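Long-range contacts in peptide ABC transporter, peptide-binding protein (Thermus thermophilus, PDB 2D5W), which binds oligopeptides, a pentapeptide in this crystal, and probably passes them to an ABC transporter for import: residues R17-D22 with E35-L40; T86-A91 with F232-E237; A91-G96 with Y156-I161. One frame throughout, in Å; residues are numbered along the deposited sequence.

Contact 1 (R17-D22 with E35-L40); sequences RVLAGD and EIEQYL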
ATOM      1  N   ARG A  17      -5.382   1.998 -11.502  1.00  8.19           N
ATOM      2  CA  ARG A  17      -6.739   2.128 -12.021  1.00  8.69           C
ATOM      3  C   ARG A  17      -6.996   3.597 -12.372  1.00  8.06           C
ATOM      4  O   ARG A  17      -7.683   3.901 -13.346  1.00  9.36           O
ATOM      5  CB  ARG A  17      -7.751   1.636 -10.987  1.00 10.23           C
ATOM      6  CG  ARG A  17      -9.216   1.763 -11.416  1.00  9.95           C
ATOM      7  CD  ARG A  17      -9.483   1.150 -12.790  1.00 10.83           C
ATOM      8  NE  ARG A  17     -10.896   1.220 -13.170  1.00 12.54           N
ATOM      9  CZ  ARG A  17     -11.833   0.378 -12.743  1.00 13.43           C
ATOM     10  NH1 ARG A  17     -13.090   0.527 -13.142  1.00 15.07           N
ATOM     11  NH2 ARG A  17     -11.515  -0.620 -11.931  1.00 14.19           N
ATOM     12  N   VAL A  18      -6.446   4.492 -11.553  1.00  7.61           N
ATOM     13  CA  VAL A  18      -6.539   5.940 -11.748  1.00  8.70           C
ATOM     14  C   VAL A  18      -5.163   6.498 -11.398  1.00  8.74           C
ATOM     15  O   VAL A  18      -4.347   5.796 -10.789  1.00  9.11           O
ATOM     16  CB  VAL A  18      -7.620   6.605 -10.847  1.00  9.21           C
ATOM     17  CG1 VAL A  18      -9.001   6.143 -11.272  1.00 11.08           C
ATOM     18  CG2 VAL A  18      -7.367   6.282  -9.386  1.00 10.79           C
ATOM     19  N   LEU A  19      -4.905   7.752 -11.759  1.00  8.76           N
ATOM     20  CA  LEU A  19      -3.594   8.332 -11.514  1.00  8.97           C
ATOM     21  C   LEU A  19      -3.618   9.842 -11.319  1.00  9.34           C
ATOM     22  O   LEU A  19      -4.479  10.533 -11.868  1.00  9.34           O
ATOM     23  CB  LEU A  19      -2.686   8.009 -12.705  1.00 10.93           C
ATOM     24  CG  LEU A  19      -1.198   8.355 -12.657  1.00 10.43           C
ATOM     25  CD1 LEU A  19      -0.479   7.360 -11.760  1.00 12.59           C
ATOM     26  CD2 LEU A  19      -0.610   8.310 -14.066  1.00 13.57           C
ATOM     27  N   ALA A  20      -2.672  10.330 -10.521  1.00  9.51           N
ATOM     28  CA  ALA A  20      -2.468  11.758 -10.275  1.00  9.61           C
ATOM     29  C   ALA A  20      -3.509  12.565  -9.505  1.00  9.44           C
ATOM     30  O   ALA A  20      -3.180  13.176  -8.488  1.00 10.36           O
ATOM     31  CB  ALA A  20      -2.170  12.451 -11.611  1.00 11.18           C
ATOM     32  N   GLY A  21      -4.743  12.594  -9.994  1.00 10.08           N
ATOM     33  CA  GLY A  21      -5.784  13.373  -9.339  1.00  9.50           C
ATOM     34  C   GLY A  21      -6.369  12.791  -8.065  1.00  9.48           C
ATOM     35  O   GLY A  21      -6.968  13.516  -7.269  1.00 10.10           O
ATOM     36  N   ASP A  22      -6.200  11.488  -7.875  1.00  8.91           N
ATOM     37  CA  ASP A  22      -6.711  10.772  -6.698  1.00  8.40           C
ATOM     38  C   ASP A  22      -5.660  10.929  -5.596  1.00  8.41           C
ATOM     39  O   ASP A  22      -5.149   9.944  -5.055  1.00  9.41           O
ATOM     40  CB  ASP A  22      -6.899   9.298  -7.095  1.00 10.01           C
ATOM     41  CG  ASP A  22      -7.438   8.430  -5.975  1.00 10.83           C
ATOM     42  OD1 ASP A  22      -8.314   8.882  -5.210  1.00 11.83           O
ATOM     43  OD2 ASP A  22      -6.995   7.265  -5.888  1.00 11.64           O
ATOM     44  N   GLU A  35       4.130   4.089  -6.455  1.00  8.13           N
ATOM     45  CA  GLU A  35       5.494   4.045  -6.971  1.00  8.04           C
ATOM     46  C   GLU A  35       5.642   4.959  -8.183  1.00  7.88           C
ATOM     47  O   GLU A  35       6.567   5.766  -8.256  1.00  8.29           O
ATOM     48  CB  GLU A  35       5.867   2.619  -7.362  1.00  8.68           C
ATOM     49  CG  GLU A  35       7.315   2.474  -7.784  1.00  9.69           C
ATOM     50  CD  GLU A  35       7.605   1.103  -8.346  1.00 10.27           C
ATOM     51  OE1 GLU A  35       7.426   0.912  -9.566  1.00 10.57           O
ATOM     52  OE2 GLU A  35       7.996   0.214  -7.565  1.00 10.58           O
ATOM     53  N   ILE A  36       4.727   4.830  -9.136  1.00  7.47           N
ATOM     54  CA  ILE A  36       4.764   5.646 -10.338  1.00  8.89           C
ATOM     55  C   ILE A  36       4.644   7.124  -9.995  1.00  7.76           C
ATOM     56  O   ILE A  36       5.335   7.967 -10.570  1.00  9.50           O
ATOM     57  CB  ILE A  36       3.626   5.248 -11.302  1.00  8.22           C
ATOM     58  CG1 ILE A  36       3.916   3.865 -11.880  1.00  9.29           C
ATOM     59  CG2 ILE A  36       3.481   6.280 -12.420  1.00  9.45           C
ATOM     60  CD1 ILE A  36       2.797   3.304 -12.721  1.00 10.17           C
ATOM     61  N   GLU A  37       3.781   7.441  -9.039  1.00  8.30           N
ATOM     62  CA  GLU A  37       3.590   8.833  -8.679  1.00  9.06           C
ATOM     63  C   GLU A  37       4.804   9.511  -8.064  1.00  9.51           C
ATOM     64  O   GLU A  37       4.856  10.736  -8.013  1.00 10.11           O
ATOM     65  CB  GLU A  37       2.350   8.981  -7.802  1.00 10.15           C
ATOM     66  CG  GLU A  37       1.085   8.801  -8.632  1.00 11.36           C
ATOM     67  CD  GLU A  37      -0.188   9.013  -7.857  1.00 12.64           C
ATOM     68  OE1 GLU A  37      -1.269   8.961  -8.486  1.00 12.38           O
ATOM     69  OE2 GLU A  37      -0.115   9.224  -6.630  1.00 19.19           O
ATOM     70  N   GLN A  38       5.789   8.741  -7.606  1.00  9.27           N
ATOM     71  CA  GLN A  38       6.994   9.367  -7.066  1.00 10.02           C
ATOM     72  C   GLN A  38       7.679  10.132  -8.196  1.00  9.46           C
ATOM     73  O   GLN A  38       8.284  11.182  -7.972  1.00 12.07           O
ATOM     74  CB  GLN A  38       7.976   8.329  -6.545  1.00  9.64           C
ATOM     75  CG  GLN A  38       7.526   7.543  -5.350  1.00  9.53           C
ATOM     76  CD  GLN A  38       8.564   6.510  -5.001  1.00 10.34           C
ATOM     77  OE1 GLN A  38       9.261   6.621  -3.992  1.00 12.63           O
ATOM     78  NE2 GLN A  38       8.701   5.511  -5.859  1.00 11.34           N
ATOM     79  N   TYR A  39       7.593   9.594  -9.408  1.00  8.99           N
ATOM     80  CA  TYR A  39       8.207  10.236 -10.562  1.00  9.15           C
ATOM     81  C   TYR A  39       7.486  11.524 -10.942  1.00  8.74           C
ATOM     82  O   TYR A  39       8.103  12.471 -11.433  1.00 10.18           O
ATOM     83  CB  TYR A  39       8.199   9.291 -11.773  1.00  9.16           C
ATOM     84  CG  TYR A  39       9.112   8.095 -11.633  1.00  9.18           C
ATOM     85  CD1 TYR A  39       8.739   6.985 -10.873  1.00  9.77           C
ATOM     86  CD2 TYR A  39      10.375   8.094 -12.223  1.00  9.31           C
ATOM     87  CE1 TYR A  39       9.610   5.904 -10.701  1.00 10.00           C
ATOM     88  CE2 TYR A  39      11.251   7.025 -12.059  1.00  9.58           C
ATOM     89  CZ  TYR A  39      10.865   5.935 -11.296  1.00  9.44           C
ATOM     90  OH  TYR A  39      11.750   4.896 -11.122  1.00 10.24           O
ATOM     91  N   LEU A  40       6.181  11.549 -10.686  1.00  8.96           N
ATOM     92  CA  LEU A  40       5.314  12.667 -11.048  1.00  8.86           C
ATOM     93  C   LEU A  40       5.048  13.720  -9.980  1.00  9.22           C
ATOM     94  O   LEU A  40       4.719  14.866 -10.305  1.00  9.45           O
ATOM     95  CB  LEU A  40       3.969  12.112 -11.519  1.00  8.92           C
ATOM     96  CG  LEU A  40       3.984  11.174 -12.725  1.00  9.54           C
ATOM     97  CD1 LEU A  40       2.625  10.513 -12.877  1.00 10.86           C
ATOM     98  CD2 LEU A  40       4.354  11.954 -13.981  1.00  9.81           C
TER
HETATM   99  O   HOH W   1      -1.506  12.293  -6.450  1.00 22.93           O
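The carboxylate of Glu37 is the flat group that spans the gap to loop 17-22, and the backbone of Ala20 meets it from above its plane. Ala20 N donates to Glu37 OE1 at 2.8 Å with an N-H...O angle of 151°, the nitrogen lying 35° out of the carboxylate plane. A water joins the two residues a second time, donating to Ala20 O at 2.8 Å and only weakly to Glu37 OE2 at 3.4 Å. Amide and carbonyl of Ala20 are thus both tied, directly or through water, to one side chain. Glutamate suits the place because its chain, extended beyond CG (chi2 -177°), carries a polar end from the helix to the loop. There the loop makes a classic gamma turn centred on Ala20, closed by Gly21 N on Leu19 O at 2.8 Å.

The apolar half of the contact belongs to Leu19, whose side chain lies alongside that of Glu37 and heads the other way. Its CD1 lies 3.8 Å from Glu37 CG and also reaches Ile36 CG2 at 4.2 Å. The other branch, CD2, touches Leu40 CD1 at 4.1 Å, the two leucine side chains being roughly perpendicular. Branched chains at Ile36 and Leu40, one helical turn apart, give Leu19 an oily surface beside the glutamate's stem.

Helix 31-40 and the preceding loop rest together on a mixed sheet: Leu19 and Ile36 both touch Ile224 of strand 223-228, Leu40 packs on Met226 of the same strand, Leu19 also touches Trp218 of strand 213-219, and Ile36 touches Tyr249 of strand 246-251.

Contact 2 (T86-A91 with F232-E237); sequences TIRPDA and FPIKPE
Arg88 and Asp90 meet Pro233 and Ile234 from a type I beta turn, Arg88 to Ala91, that leaves strand 78-86 in this family 5 solute-binding protein; the partner is the loop between strands 223-228 and 246-251. The turn is closed by Ala91 N on Arg88 O.

Charge pairing stays within the turn. Arg88 grips Asp90 side-on, NE to OD1 at 2.8 Å and NH1 to OD2 at 2.9 Å. Both bonds are nearly straight and use the syn lone pairs of the carboxylate, so the two flat groups lock almost coplanar. The arginine bends at chi3 (56°) to bring its edge round to the acid.

Across the gap the contacts are van der Waals. Ile234 CD1 lies over one face of the guanidinium, 3.5 Å from Arg88 CZ. Proline puts a compact, rigid ring beneath the acid, with Pro233 CB 3.3 Å from Asp90 OD1, while Pro233 CG packs 4.2 Å from Ala91 CA. Were Arg88 cut back to an alanine, the Asp90 carboxylate would probably lose its charged mate and be freer to turn, and the Ile234 methyl would lose the flat surface on which it rests.

The polar link between the loops is a single water, which donates to Asp90 OD2 at 3.2 Å and to Pro233 O at 2.7 Å.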
ATOM      1  N   THR A  86       9.332  24.834   5.274  1.00  9.99           N
ATOM      2  CA  THR A  86       9.513  25.962   4.372  1.00 10.63           C
ATOM      3  C   THR A  86       9.638  25.396   2.961  1.00  9.85           C
ATOM      4  O   THR A  86      10.525  24.589   2.684  1.00  9.99           O
ATOM      5  CB  THR A  86      10.794  26.765   4.700  1.00 11.72           C
ATOM      6  OG1 THR A  86      10.727  27.254   6.044  1.00 12.40           O
ATOM      7  CG2 THR A  86      10.940  27.945   3.750  1.00 12.89           C
ATOM      8  N   ILE A  87       8.738  25.808   2.077  1.00  9.09           N
ATOM      9  CA  ILE A  87       8.763  25.345   0.693  1.00  9.87           C
ATOM     10  C   ILE A  87       9.881  26.080  -0.045  1.00 10.03           C
ATOM     11  O   ILE A  87      10.013  27.295   0.088  1.00 10.31           O
ATOM     12  CB  ILE A  87       7.419  25.641  -0.015  1.00  9.34           C
ATOM     13  CG1 ILE A  87       6.266  24.974   0.745  1.00 10.71           C
ATOM     14  CG2 ILE A  87       7.473  25.152  -1.461  1.00 10.27           C
ATOM     15  CD1 ILE A  87       4.889  25.312   0.197  1.00 11.13           C
ATOM     16  N   ARG A  88      10.695  25.352  -0.807  1.00 10.14           N
ATOM     17  CA  ARG A  88      11.779  25.975  -1.565  1.00 10.76           C
ATOM     18  C   ARG A  88      11.221  27.051  -2.488  1.00 11.86           C
ATOM     19  O   ARG A  88      10.129  26.908  -3.033  1.00 11.19           O
ATOM     20  CB  ARG A  88      12.513  24.939  -2.420  1.00 11.99           C
ATOM     21  CG  ARG A  88      13.393  23.975  -1.652  1.00 13.66           C
ATOM     22  CD  ARG A  88      14.054  22.977  -2.595  1.00 14.34           C
ATOM     23  NE  ARG A  88      14.813  23.644  -3.651  1.00 13.63           N
ATOM     24  CZ  ARG A  88      16.075  23.362  -3.959  1.00 15.91           C
ATOM     25  NH1 ARG A  88      16.684  24.022  -4.934  1.00 17.23           N
ATOM     26  NH2 ARG A  88      16.733  22.428  -3.284  1.00 18.62           N
ATOM     27  N   PRO A  89      11.976  28.140  -2.690  1.00 11.37           N
ATOM     28  CA  PRO A  89      11.523  29.226  -3.561  1.00 12.18           C
ATOM     29  C   PRO A  89      11.362  28.804  -5.018  1.00 12.02           C
ATOM     30  O   PRO A  89      10.624  29.432  -5.775  1.00 13.51           O
ATOM     31  CB  PRO A  89      12.611  30.282  -3.384  1.00 12.86           C
ATOM     32  CG  PRO A  89      13.836  29.461  -3.112  1.00 13.65           C
ATOM     33  CD  PRO A  89      13.314  28.423  -2.143  1.00 12.46           C
ATOM     34  N   ASP A  90      12.056  27.736  -5.401  1.00 11.42           N
ATOM     35  CA  ASP A  90      12.005  27.240  -6.771  1.00 12.47           C
ATOM     36  C   ASP A  90      11.130  26.001  -6.982  1.00 11.67           C
ATOM     37  O   ASP A  90      11.204  25.359  -8.029  1.00 12.75           O
ATOM     38  CB  ASP A  90      13.424  26.971  -7.288  1.00 12.67           C
ATOM     39  CG  ASP A  90      14.259  26.162  -6.319  1.00 13.37           C
ATOM     40  OD1 ASP A  90      13.690  25.572  -5.376  1.00 13.20           O
ATOM     41  OD2 ASP A  90      15.494  26.106  -6.504  1.00 15.44           O
ATOM     42  N   ALA A  91      10.304  25.662  -5.997  1.00 11.16           N
ATOM     43  CA  ALA A  91       9.410  24.512  -6.137  1.00 10.92           C
ATOM     44  C   ALA A  91       8.313  24.955  -7.099  1.00 11.17           C
ATOM     45  O   ALA A  91       7.600  25.922  -6.828  1.00 11.33           O
ATOM     46  CB  ALA A  91       8.813  24.140  -4.791  1.00 11.45           C
ATOM     47  N   PHE A 232      11.197  21.061 -12.056  1.00 13.45           N
ATOM     48  CA  PHE A 232      11.601  20.414 -10.806  1.00 11.91           C
ATOM     49  C   PHE A 232      12.954  21.043 -10.445  1.00 12.07           C
ATOM     50  O   PHE A 232      13.890  21.007 -11.238  1.00 13.31           O
ATOM     51  CB  PHE A 232      11.736  18.905 -11.020  1.00 11.47           C
ATOM     52  CG  PHE A 232      12.076  18.146  -9.773  1.00  9.28           C
ATOM     53  CD1 PHE A 232      11.159  18.034  -8.733  1.00 10.83           C
ATOM     54  CD2 PHE A 232      13.326  17.561  -9.630  1.00  9.21           C
ATOM     55  CE1 PHE A 232      11.489  17.346  -7.569  1.00 11.74           C
ATOM     56  CE2 PHE A 232      13.663  16.874  -8.472  1.00 10.80           C
ATOM     57  CZ  PHE A 232      12.743  16.768  -7.440  1.00 10.87           C
ATOM     58  N   PRO A 233      13.078  21.608  -9.233  1.00 12.92           N
ATOM     59  CA  PRO A 233      14.305  22.266  -8.769  1.00 12.59           C
ATOM     60  C   PRO A 233      15.542  21.482  -8.347  1.00 13.47           C
ATOM     61  O   PRO A 233      16.641  22.040  -8.339  1.00 13.97           O
ATOM     62  CB  PRO A 233      13.798  23.144  -7.636  1.00 12.92           C
ATOM     63  CG  PRO A 233      12.791  22.260  -6.999  1.00 13.22           C
ATOM     64  CD  PRO A 233      12.031  21.688  -8.196  1.00 12.59           C
ATOM     65  N   ILE A 234      15.390  20.217  -7.973  1.00 13.19           N
ATOM     66  CA  ILE A 234      16.555  19.450  -7.548  1.00 15.13           C
ATOM     67  C   ILE A 234      17.300  18.914  -8.761  1.00 14.88           C
ATOM     68  O   ILE A 234      16.795  18.056  -9.488  1.00 15.50           O
ATOM     69  CB  ILE A 234      16.158  18.276  -6.632  1.00 16.31           C
ATOM     70  CG1 ILE A 234      15.215  18.769  -5.528  1.00 18.03           C
ATOM     71  CG2 ILE A 234      17.408  17.649  -6.023  1.00 19.03           C
ATOM     72  CD1 ILE A 234      15.766  19.905  -4.689  1.00 20.63           C
ATOM     73  N   LYS A 235      18.499  19.437  -8.982  1.00 15.30           N
ATOM     74  CA  LYS A 235      19.313  19.016 -10.112  1.00 16.07           C
ATOM     75  C   LYS A 235      20.355  18.003  -9.650  1.00 15.17           C
ATOM     76  O   LYS A 235      21.057  18.225  -8.664  1.00 17.17           O
ATOM     77  CB  LYS A 235      20.003  20.226 -10.746  1.00 18.18           C
ATOM     78  CG  LYS A 235      19.070  21.396 -11.036  1.00 19.78           C
ATOM     79  CD  LYS A 235      17.939  21.018 -11.985  1.00 20.81           C
ATOM     80  CE  LYS A 235      17.025  22.208 -12.247  1.00 22.46           C
ATOM     81  NZ  LYS A 235      15.907  21.879 -13.177  1.00 24.07           N
ATOM     82  N   PRO A 236      20.458  16.866 -10.354  1.00 14.41           N
ATOM     83  CA  PRO A 236      21.423  15.820 -10.007  1.00 14.50           C
ATOM     84  C   PRO A 236      22.844  16.275 -10.324  1.00 14.30           C
ATOM     85  O   PRO A 236      23.045  17.174 -11.140  1.00 14.70           O
ATOM     86  CB  PRO A 236      20.975  14.649 -10.875  1.00 13.16           C
ATOM     87  CG  PRO A 236      20.482  15.333 -12.104  1.00 13.24           C
ATOM     88  CD  PRO A 236      19.677  16.487 -11.545  1.00 13.58           C
ATOM     89  N   GLU A 237      23.822  15.651  -9.677  1.00 16.12           N
ATOM     90  CA  GLU A 237      25.217  16.012  -9.893  1.00 16.55           C
ATOM     91  C   GLU A 237      25.630  15.885 -11.356  1.00 16.06           C
ATOM     92  O   GLU A 237      25.450  14.836 -11.977  1.00 14.98           O
ATOM     93  CB  GLU A 237      26.123  15.147  -9.016  1.00 18.41           C
ATOM     94  CG  GLU A 237      27.607  15.369  -9.258  1.00 21.69           C
ATOM     95  CD  GLU A 237      28.472  14.781  -8.164  1.00 23.75           C
ATOM     96  OE1 GLU A 237      29.663  14.519  -8.428  1.00 25.61           O
ATOM     97  OE2 GLU A 237      27.968  14.594  -7.037  1.00 25.61           O
TER
HETATM   98  O   HOH W   2      16.879  24.682  -9.015  1.00 27.96           O

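Contact 3 (A91-G96 with Y156-I161); sequences AKWSDG and YAPKHI
An aromatic cluster of Trp93, Tyr156 and His160 joins the type I turn Trp93 to Gly96 to the start of helix 159-173, where Pro158 holds the N-cap position. Trp93 is the broad plate in the middle. Pro158 sits over one face of it in a CH-pi contact, CB 3.7 Å from the centroid of the six-membered ring and 13° off the normal; a proline fits because its ring offers several C-H groups to a flat surface. The far corner of the indole, CH2, also presses on Pro158 CD at 3.5 Å and on Tyr156 CE1 at 3.4 Å, the latter on the other side of the indole plane. The tyrosine ring is inclined at 49° to the six-membered ring. At the opposite end of the indole, His160 brings CE1 over the same face as Pro158, 3.6 Å from Trp93 CD1.

Polar groups fix the rest. His160 NE2 donates to Asp95 OD2 at 2.7 Å, near the plane of the imidazole and on the syn lone pair of the acid. Such a neighbour would probably favour the protonated histidine. With chi1 at 70°, the imidazole swings back over its own backbone toward the turn, and Ile161 CG1 lies over one of its faces. The other oxygen, Asp95 OD1, accepts from Arg97 N in an Asx turn. Gly96 has positive phi, where a CB would collide with the carbonyl oxygen of Asp95.

Trp93 NE1 is satisfied by Asp103 of helix 101-112, whose second oxygen receives Lys159 N, while Tyr156 OH bonds to Ala42 O and Ser210 OG. What results is a tryptophan-centred aromatic cluster flanked by a His-carboxylate hydrogen bond, set at a helix N terminus.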
ATOM      1  N   ALA A  91      10.304  25.662  -5.997  1.00 11.16           N
ATOM      2  CA  ALA A  91       9.410  24.512  -6.137  1.00 10.92           C
ATOM      3  C   ALA A  91       8.313  24.955  -7.099  1.00 11.17           C
ATOM      4  O   ALA A  91       7.600  25.922  -6.828  1.00 11.33           O
ATOM      5  CB  ALA A  91       8.813  24.140  -4.791  1.00 11.45           C
ATOM      6  N   LYS A  92       8.177  24.252  -8.219  1.00 11.91           N
ATOM      7  CA  LYS A  92       7.184  24.624  -9.220  1.00 11.36           C
ATOM      8  C   LYS A  92       6.449  23.469  -9.879  1.00 10.65           C
ATOM      9  O   LYS A  92       6.990  22.374 -10.042  1.00 11.39           O
ATOM     10  CB  LYS A  92       7.845  25.448 -10.335  1.00 14.02           C
ATOM     11  CG  LYS A  92       8.467  26.756  -9.882  1.00 16.67           C
ATOM     12  CD  LYS A  92       8.993  27.558 -11.067  1.00 20.41           C
ATOM     13  CE  LYS A  92       9.746  28.790 -10.595  1.00 24.77           C
ATOM     14  NZ  LYS A  92       8.939  29.605  -9.648  1.00 25.83           N
ATOM     15  N   TRP A  93       5.207  23.736 -10.267  1.00  9.51           N
ATOM     16  CA  TRP A  93       4.399  22.755 -10.973  1.00  9.52           C
ATOM     17  C   TRP A  93       4.923  22.707 -12.410  1.00  9.44           C
ATOM     18  O   TRP A  93       5.600  23.639 -12.870  1.00 10.20           O
ATOM     19  CB  TRP A  93       2.926  23.166 -10.967  1.00  9.19           C
ATOM     20  CG  TRP A  93       2.293  23.172  -9.602  1.00  9.36           C
ATOM     21  CD1 TRP A  93       1.984  24.266  -8.841  1.00  9.55           C
ATOM     22  CD2 TRP A  93       1.893  22.027  -8.838  1.00  9.40           C
ATOM     23  NE1 TRP A  93       1.414  23.872  -7.653  1.00 10.40           N
ATOM     24  CE2 TRP A  93       1.348  22.502  -7.623  1.00  9.33           C
ATOM     25  CE3 TRP A  93       1.943  20.643  -9.062  1.00  9.52           C
ATOM     26  CZ2 TRP A  93       0.857  21.643  -6.633  1.00  9.65           C
ATOM     27  CZ3 TRP A  93       1.454  19.787  -8.075  1.00  9.55           C
ATOM     28  CH2 TRP A  93       0.918  20.293  -6.877  1.00 10.52           C
ATOM     29  N   SER A  94       4.598  21.632 -13.122  1.00  9.79           N
ATOM     30  CA  SER A  94       5.062  21.453 -14.494  1.00  9.74           C
ATOM     31  C   SER A  94       4.550  22.501 -15.481  1.00 10.24           C
ATOM     32  O   SER A  94       5.084  22.613 -16.585  1.00 11.60           O
ATOM     33  CB  SER A  94       4.710  20.048 -14.991  1.00  9.61           C
ATOM     34  OG  SER A  94       3.321  19.806 -14.898  1.00 10.03           O
ATOM     35  N   ASP A  95       3.526  23.260 -15.100  1.00 10.15           N
ATOM     36  CA  ASP A  95       3.004  24.304 -15.978  1.00 10.87           C
ATOM     37  C   ASP A  95       3.669  25.647 -15.681  1.00 11.34           C
ATOM     38  O   ASP A  95       3.303  26.673 -16.259  1.00 13.27           O
ATOM     39  CB  ASP A  95       1.478  24.431 -15.850  1.00 11.18           C
ATOM     40  CG  ASP A  95       1.025  24.806 -14.449  1.00 11.26           C
ATOM     41  OD1 ASP A  95       1.880  24.950 -13.549  1.00 11.64           O
ATOM     42  OD2 ASP A  95      -0.204  24.952 -14.254  1.00 12.66           O
ATOM     43  N   GLY A  96       4.647  25.634 -14.778  1.00 11.19           N
ATOM     44  CA  GLY A  96       5.357  26.854 -14.438  1.00 12.70           C
ATOM     45  C   GLY A  96       4.854  27.605 -13.218  1.00 12.87           C
ATOM     46  O   GLY A  96       5.533  28.515 -12.736  1.00 14.27           O
ATOM     47  N   TYR A 156       0.105  18.372  -0.110  1.00  9.73           N
ATOM     48  CA  TYR A 156      -0.290  19.452  -1.003  1.00  9.46           C
ATOM     49  C   TYR A 156      -0.826  18.886  -2.314  1.00  9.99           C
ATOM     50  O   TYR A 156      -0.551  17.739  -2.672  1.00  9.76           O
ATOM     51  CB  TYR A 156       0.890  20.404  -1.259  1.00  9.59           C
ATOM     52  CG  TYR A 156       1.973  19.860  -2.160  1.00  9.50           C
ATOM     53  CD1 TYR A 156       2.092  20.298  -3.478  1.00  9.71           C
ATOM     54  CD2 TYR A 156       2.875  18.904  -1.700  1.00 10.41           C
ATOM     55  CE1 TYR A 156       3.085  19.798  -4.315  1.00 11.35           C
ATOM     56  CE2 TYR A 156       3.868  18.396  -2.529  1.00 10.91           C
ATOM     57  CZ  TYR A 156       3.967  18.847  -3.836  1.00 11.84           C
ATOM     58  OH  TYR A 156       4.943  18.347  -4.668  1.00 14.14           O
ATOM     59  N   ALA A 157      -1.615  19.696  -3.010  1.00  9.41           N
ATOM     60  CA  ALA A 157      -2.214  19.319  -4.288  1.00  9.97           C
ATOM     61  C   ALA A 157      -2.350  20.623  -5.071  1.00  9.47           C
ATOM     62  O   ALA A 157      -2.402  21.699  -4.472  1.00  9.82           O
ATOM     63  CB  ALA A 157      -3.577  18.668  -4.063  1.00 10.44           C
ATOM     64  N   PRO A 158      -2.428  20.550  -6.411  1.00  9.44           N
ATOM     65  CA  PRO A 158      -2.540  21.776  -7.215  1.00  9.22           C
ATOM     66  C   PRO A 158      -3.866  22.519  -7.161  1.00  8.79           C
ATOM     67  O   PRO A 158      -4.791  22.232  -7.924  1.00  9.99           O
ATOM     68  CB  PRO A 158      -2.194  21.296  -8.618  1.00  9.13           C
ATOM     69  CG  PRO A 158      -2.763  19.905  -8.633  1.00  9.96           C
ATOM     70  CD  PRO A 158      -2.389  19.351  -7.270  1.00 10.09           C
ATOM     71  N   LYS A 159      -3.934  23.506  -6.276  1.00  9.68           N
ATOM     72  CA  LYS A 159      -5.141  24.290  -6.097  1.00 10.87           C
ATOM     73  C   LYS A 159      -5.592  25.036  -7.348  1.00  9.67           C
ATOM     74  O   LYS A 159      -6.784  25.073  -7.644  1.00 10.36           O
ATOM     75  CB  LYS A 159      -4.952  25.291  -4.955  1.00 12.07           C
ATOM     76  CG  LYS A 159      -6.174  26.154  -4.684  1.00 15.09           C
ATOM     77  CD  LYS A 159      -5.869  27.230  -3.655  1.00 18.87           C
ATOM     78  CE  LYS A 159      -7.040  28.184  -3.486  1.00 21.23           C
ATOM     79  NZ  LYS A 159      -6.734  29.247  -2.489  1.00 22.63           N
ATOM     80  N   HIS A 160      -4.653  25.630  -8.083  1.00 10.16           N
ATOM     81  CA  HIS A 160      -5.039  26.382  -9.273  1.00 10.56           C
ATOM     82  C   HIS A 160      -5.678  25.499 -10.337  1.00 10.28           C
ATOM     83  O   HIS A 160      -6.400  25.987 -11.202  1.00 11.99           O
ATOM     84  CB  HIS A 160      -3.844  27.159  -9.860  1.00 11.29           C
ATOM     85  CG  HIS A 160      -2.783  26.302 -10.483  1.00 10.99           C
ATOM     86  ND1 HIS A 160      -1.907  25.538  -9.743  1.00 11.73           N
ATOM     87  CD2 HIS A 160      -2.426  26.131 -11.780  1.00 11.68           C
ATOM     88  CE1 HIS A 160      -1.055  24.936 -10.555  1.00 10.58           C
ATOM     89  NE2 HIS A 160      -1.348  25.280 -11.796  1.00 11.52           N
ATOM     90  N   ILE A 161      -5.433  24.196 -10.255  1.00  9.78           N
ATOM     91  CA  ILE A 161      -5.993  23.247 -11.212  1.00 10.75           C
ATOM     92  C   ILE A 161      -7.292  22.611 -10.723  1.00  9.58           C
ATOM     93  O   ILE A 161      -8.286  22.573 -11.448  1.00 10.17           O
ATOM     94  CB  ILE A 161      -4.988  22.104 -11.514  1.00 10.27           C
ATOM     95  CG1 ILE A 161      -3.738  22.666 -12.197  1.00 11.93           C
ATOM     96  CG2 ILE A 161      -5.656  21.020 -12.361  1.00 10.80           C
ATOM     97  CD1 ILE A 161      -3.995  23.338 -13.538  1.00 11.44           C
TER

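How the contacts relate
From the N terminus, contact 1 comes first, joining the loop after strand 7-12 to helix 31-40, with 12 residues between its segments, before either of the others opens. Contact 2 then bridges 140 residues, from the turn after strand 78-86 to the loop after strand 223-228. Contact 3 is nested inside that long loop, tying the following turn to helix 159-173 across 59 residues. Contacts 2 and 3 share Ala91, so one continuous segment, 86-96, faces two distant partners in succession; their centres are about 14 Å apart. Contact 1 touches neither, its centre about 15 Å from that of contact 3, but all three lie on the same side of the chain's centre.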